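PDB 2V0P: type 2A phosphatase-associated protein 42 from Saccharomyces cerevisiae, which inhibits the type 2A-related phosphatase SIT4 and associates with PP2A catalytic subunits, acting in TOR signalling in response to the nitrogen source. Local coordinates for residues Ile176-Leu187 with Leu199-His210. Residues are numbered along the deposited sequence; the frame is centred on the assembly and turned at random. Where two conformers were deposited one is given.
With ZN (zinc ion), chain C.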
loop_
_atom_site.group_PDB
_atom_site.type_symbol
_atom_site.label_atom_id
_atom_site.label_comp_id
_atom_site.label_asym_id
_atom_site.label_seq_id
_atom_site.Cartn_x
_atom_site.Cartn_y
_atom_site.Cartn_z
ATOM N N ILE A 176 -15.931 -20.099 8.995
ATOM C CA ILE A 176 -16.979 -20.321 7.969
ATOM C C ILE A 176 -16.406 -21.148 6.841
ATOM O O ILE A 176 -17.082 -22.076 6.364
ATOM C CB ILE A 176 -17.589 -18.991 7.528
ATOM C CG1 ILE A 176 -18.324 -18.376 8.716
ATOM C CG2 ILE A 176 -18.442 -19.112 6.277
ATOM C CD1 ILE A 176 -19.204 -19.313 9.445
ATOM N N SER A 177 -15.152 -20.912 6.473
ATOM C CA SER A 177 -14.522 -21.812 5.507
ATOM C C SER A 177 -14.534 -23.291 5.924
ATOM O O SER A 177 -14.883 -24.160 5.114
ATOM C CB SER A 177 -13.106 -21.382 5.123
ATOM O OG SER A 177 -13.163 -20.152 4.489
ATOM N N THR A 178 -14.170 -23.572 7.172
ATOM C CA THR A 178 -14.171 -24.924 7.680
ATOM C C THR A 178 -15.584 -25.491 7.709
ATOM O O THR A 178 -15.773 -26.621 7.312
ATOM C CB THR A 178 -13.522 -25.023 9.085
ATOM O OG1 THR A 178 -12.223 -24.432 9.030
ATOM C CG2 THR A 178 -13.377 -26.456 9.524
ATOM N N LYS A 179 -16.560 -24.719 8.170
ATOM C CA LYS A 179 -17.950 -25.172 8.151
ATOM C C LYS A 179 -18.411 -25.483 6.712
ATOM O O LYS A 179 -19.025 -26.525 6.460
ATOM C CB LYS A 179 -18.884 -24.179 8.843
ATOM C CG LYS A 179 -18.842 -24.259 10.357
ATOM C CD LYS A 179 -19.322 -22.956 11.025
ATOM C CE LYS A 179 -20.844 -22.780 10.962
ATOM N NZ LYS A 179 -21.324 -21.566 11.709
ATOM N N LEU A 180 -18.061 -24.618 5.779
ATOM C CA LEU A 180 -18.347 -24.851 4.347
ATOM C C LEU A 180 -17.663 -26.106 3.801
ATOM O O LEU A 180 -18.265 -26.931 3.109
ATOM C CB LEU A 180 -17.955 -23.618 3.540
ATOM C CG LEU A 180 -18.053 -23.701 2.011
ATOM C CD1 LEU A 180 -19.433 -24.178 1.593
ATOM C CD2 LEU A 180 -17.762 -22.398 1.420
ATOM N N HIS A 181 -16.394 -26.259 4.147
ATOM C CA HIS A 181 -15.623 -27.426 3.788
ATOM C C HIS A 181 -16.293 -28.720 4.282
ATOM O O HIS A 181 -16.543 -29.615 3.473
ATOM C CB HIS A 181 -14.191 -27.262 4.342
ATOM C CG HIS A 181 -13.200 -28.244 3.805
ATOM N ND1 HIS A 181 -13.203 -28.673 2.495
ATOM C CD2 HIS A 181 -12.160 -28.870 4.400
ATOM C CE1 HIS A 181 -12.219 -29.533 2.312
ATOM N NE2 HIS A 181 -11.566 -29.662 3.449
ATOM N N CYS A 182 -16.591 -28.832 5.579
ATOM C CA CYS A 182 -17.179 -30.094 6.104
ATOM C C CYS A 182 -18.557 -30.378 5.400
ATOM O O CYS A 182 -18.856 -31.523 5.072
ATOM C CB CYS A 182 -17.152 -30.211 7.680
ATOM S SG CYS A 182 -15.960 -31.511 8.641
ATOM N N LEU A 183 -19.343 -29.341 5.123
ATOM C CA LEU A 183 -20.604 -29.444 4.336
ATOM C C LEU A 183 -20.427 -29.981 2.924
ATOM O O LEU A 183 -21.043 -30.984 2.577
ATOM C CB LEU A 183 -21.374 -28.143 4.320
ATOM C CG LEU A 183 -22.184 -27.805 5.563
ATOM C CD1 LEU A 183 -22.604 -26.357 5.570
ATOM C CD2 LEU A 183 -23.376 -28.716 5.747
ATOM N N GLU A 184 -19.527 -29.393 2.156
ATOM C CA GLU A 184 -19.192 -29.906 0.831
ATOM C C GLU A 184 -18.799 -31.390 0.853
ATOM O O GLU A 184 -19.220 -32.151 -0.017
ATOM C CB GLU A 184 -18.093 -29.065 0.170
ATOM C CG GLU A 184 -18.548 -27.672 -0.224
ATOM C CD GLU A 184 -17.405 -26.737 -0.565
ATOM O OE1 GLU A 184 -16.249 -27.057 -0.216
ATOM O OE2 GLU A 184 -17.662 -25.667 -1.175
ATOM N N LEU A 185 -18.013 -31.799 1.853
ATOM C CA LEU A 185 -17.550 -33.173 1.939
ATOM C C LEU A 185 -18.660 -34.129 2.371
ATOM O O LEU A 185 -18.744 -35.235 1.864
ATOM C CB LEU A 185 -16.354 -33.278 2.879
ATOM C CG LEU A 185 -15.015 -32.759 2.371
ATOM C CD1 LEU A 185 -14.157 -32.340 3.548
ATOM C CD2 LEU A 185 -14.315 -33.814 1.544
ATOM N N GLU A 186 -19.505 -33.692 3.296
ATOM C CA GLU A 186 -20.672 -34.479 3.699
ATOM C C GLU A 186 -21.630 -34.755 2.522
ATOM O O GLU A 186 -22.332 -35.774 2.525
ATOM C CB GLU A 186 -21.406 -33.818 4.862
ATOM C CG GLU A 186 -20.698 -33.971 6.191
ATOM C CD GLU A 186 -21.509 -33.433 7.356
ATOM O OE1 GLU A 186 -21.934 -32.252 7.298
ATOM O OE2 GLU A 186 -21.709 -34.196 8.336
ATOM N N LEU A 187 -21.630 -33.863 1.524
ATOM C CA LEU A 187 -22.374 -34.076 0.276
ATOM C C LEU A 187 -21.674 -35.054 -0.674
ATOM O O LEU A 187 -20.669 -34.717 -1.311
ATOM C CB LEU A 187 -22.648 -32.749 -0.437
ATOM C CG LEU A 187 -23.978 -32.023 -0.213
ATOM C CD1 LEU A 187 -25.180 -32.929 -0.536
ATOM C CD2 LEU A 187 -24.082 -31.450 1.194
ATOM N N LEU A 199 -29.285 -31.293 3.270
ATOM C CA LEU A 199 -28.042 -30.543 3.482
ATOM C C LEU A 199 -27.807 -29.475 2.411
ATOM O O LEU A 199 -27.125 -28.495 2.667
ATOM C CB LEU A 199 -26.831 -31.473 3.567
ATOM C CG LEU A 199 -26.832 -32.624 4.583
ATOM C CD1 LEU A 199 -25.445 -33.259 4.631
ATOM C CD2 LEU A 199 -27.284 -32.202 5.998
ATOM N N LEU A 200 -28.374 -29.664 1.223
ATOM C CA LEU A 200 -28.107 -28.765 0.094
ATOM C C LEU A 200 -28.329 -27.305 0.412
ATOM O O LEU A 200 -27.474 -26.410 0.097
ATOM C CB LEU A 200 -28.953 -29.148 -1.132
ATOM C CG LEU A 200 -28.204 -29.048 -2.448
ATOM C CD1 LEU A 200 -27.196 -30.191 -2.498
ATOM C CD2 LEU A 200 -29.166 -29.131 -3.647
ATOM N N ARG A 201 -29.483 -27.041 0.979
ATOM C CA ARG A 201 -29.882 -25.703 1.343
ATOM C C ARG A 201 -28.905 -25.063 2.328
ATOM O O ARG A 201 -28.663 -23.884 2.249
ATOM C CB ARG A 201 -31.268 -25.704 1.966
ATOM C CG ARG A 201 -31.793 -24.330 2.254
ATOM C CD ARG A 201 -33.311 -24.336 2.418
ATOM N NE ARG A 201 -33.775 -22.965 2.437
ATOM C CZ ARG A 201 -34.334 -22.334 1.407
ATOM N NH1 ARG A 201 -34.568 -22.976 0.238
ATOM N NH2 ARG A 201 -34.679 -21.056 1.562
ATOM N N GLU A 202 -28.432 -25.875 3.289
ATOM C CA GLU A 202 -27.462 -25.432 4.266
ATOM C C GLU A 202 -26.128 -25.099 3.586
ATOM O O GLU A 202 -25.553 -24.087 3.855
ATOM C CB GLU A 202 -27.282 -26.508 5.330
ATOM C CG GLU A 202 -26.179 -26.228 6.336
ATOM C CD GLU A 202 -26.117 -27.270 7.437
ATOM O OE1 GLU A 202 -26.348 -28.464 7.143
ATOM O OE2 GLU A 202 -25.829 -26.902 8.597
ATOM N N LEU A 203 -25.672 -25.974 2.703
ATOM C CA LEU A 203 -24.482 -25.733 1.920
ATOM C C LEU A 203 -24.516 -24.408 1.120
ATOM O O LEU A 203 -23.537 -23.653 1.108
ATOM C CB LEU A 203 -24.201 -26.949 1.045
ATOM C CG LEU A 203 -23.128 -26.934 -0.029
ATOM C CD1 LEU A 203 -21.799 -26.568 0.607
ATOM C CD2 LEU A 203 -23.048 -28.290 -0.730
ATOM N N TYR A 204 -25.624 -24.144 0.438
ATOM C CA TYR A 204 -25.780 -22.973 -0.346
ATOM C C TYR A 204 -25.728 -21.693 0.458
ATOM O O TYR A 204 -25.102 -20.738 0.031
ATOM C CB TYR A 204 -27.056 -23.041 -1.199
ATOM C CG TYR A 204 -27.015 -24.125 -2.234
ATOM C CD1 TYR A 204 -25.812 -24.715 -2.617
ATOM C CD2 TYR A 204 -28.173 -24.525 -2.883
ATOM C CE1 TYR A 204 -25.772 -25.717 -3.602
ATOM C CE2 TYR A 204 -28.147 -25.519 -3.850
ATOM C CZ TYR A 204 -26.949 -26.097 -4.223
ATOM O OH TYR A 204 -26.946 -27.075 -5.214
ATOM N N LEU A 205 -26.385 -21.686 1.585
ATOM C CA LEU A 205 -26.357 -20.607 2.543
ATOM C C LEU A 205 -24.968 -20.410 3.130
ATOM O O LEU A 205 -24.603 -19.300 3.289
ATOM C CB LEU A 205 -27.351 -20.783 3.658
ATOM C CG LEU A 205 -28.812 -20.697 3.165
ATOM C CD1 LEU A 205 -29.712 -21.237 4.204
ATOM C CD2 LEU A 205 -29.171 -19.267 2.809
HETATM N N MSE A 206 -24.293 -21.490 3.510
HETATM C CA MSE A 206 -22.920 -21.424 4.052
HETATM C C MSE A 206 -21.975 -20.913 2.972
HETATM O O MSE A 206 -20.975 -20.233 3.255
HETATM C CB MSE A 206 -22.449 -22.792 4.576
HETATM C CG MSE A 206 -21.134 -22.747 5.397
HETATM SE SE MSE A 206 -21.367 -21.660 7.013
HETATM C CE MSE A 206 -22.627 -22.789 7.998
ATOM N N ARG A 207 -22.248 -21.292 1.739
ATOM C CA ARG A 207 -21.425 -20.838 0.670
ATOM C C ARG A 207 -21.548 -19.274 0.560
ATOM O O ARG A 207 -20.546 -18.554 0.533
ATOM C CB ARG A 207 -21.724 -21.657 -0.577
ATOM C CG ARG A 207 -21.006 -21.246 -1.818
ATOM C CD ARG A 207 -21.208 -22.320 -2.865
ATOM N NE ARG A 207 -20.504 -23.535 -2.473
ATOM C CZ ARG A 207 -20.853 -24.770 -2.816
ATOM N NH1 ARG A 207 -21.931 -25.004 -3.568
ATOM N NH2 ARG A 207 -20.116 -25.786 -2.390
ATOM N N LEU A 208 -22.767 -18.746 0.609
ATOM C CA LEU A 208 -22.932 -17.292 0.574
ATOM C C LEU A 208 -22.181 -16.654 1.763
ATOM O O LEU A 208 -21.572 -15.612 1.638
ATOM C CB LEU A 208 -24.423 -16.899 0.585
ATOM C CG LEU A 208 -25.091 -17.322 -0.719
ATOM C CD1 LEU A 208 -26.608 -17.035 -0.584
ATOM C CD2 LEU A 208 -24.596 -16.649 -1.945
ATOM N N HIS A 209 -22.267 -17.306 2.916
ATOM C CA HIS A 209 -21.630 -16.814 4.118
ATOM C C HIS A 209 -20.110 -16.631 3.855
ATOM O O HIS A 209 -19.606 -15.617 4.183
ATOM C CB HIS A 209 -21.897 -17.775 5.280
ATOM C CG HIS A 209 -21.668 -17.167 6.624
ATOM N ND1 HIS A 209 -22.216 -17.685 7.780
ATOM C CD2 HIS A 209 -21.002 -16.049 6.987
ATOM C CE1 HIS A 209 -21.841 -16.937 8.802
ATOM N NE2 HIS A 209 -21.117 -15.937 8.344
ATOM N N HIS A 210 -19.468 -17.593 3.209
ATOM C CA HIS A 210 -18.046 -17.635 3.018
ATOM C C HIS A 210 -17.759 -16.526 2.020
ATOM O O HIS A 210 -16.873 -15.748 2.244
ATOM C CB HIS A 210 -17.615 -19.003 2.523
ATOM C CG HIS A 210 -16.281 -19.031 1.885
ATOM N ND1 HIS A 210 -16.105 -19.307 0.546
ATOM C CD2 HIS A 210 -15.051 -18.763 2.377
ATOM C CE1 HIS A 210 -14.821 -19.215 0.244
ATOM N NE2 HIS A 210 -14.162 -18.889 1.340
HETATM ZN ZN ZN C . -14.652 -31.840 8.203
#
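An antiparallel helical hairpin in the TPR-like N-terminal domain of Tap42 packs the C-terminal part of helix 156-186 against the N-terminal part of helix 199-231, the short segments crossing at -151° with their axes 9.1 Å apart. Knobs-into-holes packing interlocks the middle: Leu180 sits among Leu203, Met206, Arg207 and His210, while selenomethionine Met206 enters the hole formed by Ile176, Lys179, Leu180 and Leu183. Leu180 CD1 meets Leu203 CD1 at 3.5 Å, and CD2 of the same leucine lies 3.6 Å from His210 CB. At the Leu187 end, Leu187 CD2 rests on Leu199 CB at 3.6 Å. On one flank, Arg207 bends at chi3 (-68°) and brings NH2 to Glu184 OE2 at 2.7 Å, a salt bridge near the guanidinium plane that uses the anti side of the carboxylate. Ile176 lays CG1 over the centre of the His209 ring, 3.8 Å from its centroid, in a CH-pi contact; Asp125 shares a hydrogen bond with NE2 of that ring. Replacing His209 with an alanine would probably uncover this side of Ile176 and leave Asp125 without its imidazole partner. The interface is thus mainly apolar, built from leucines with Ile176 and Met206, and Glu184-Arg207 adds one salt bridge at its margin.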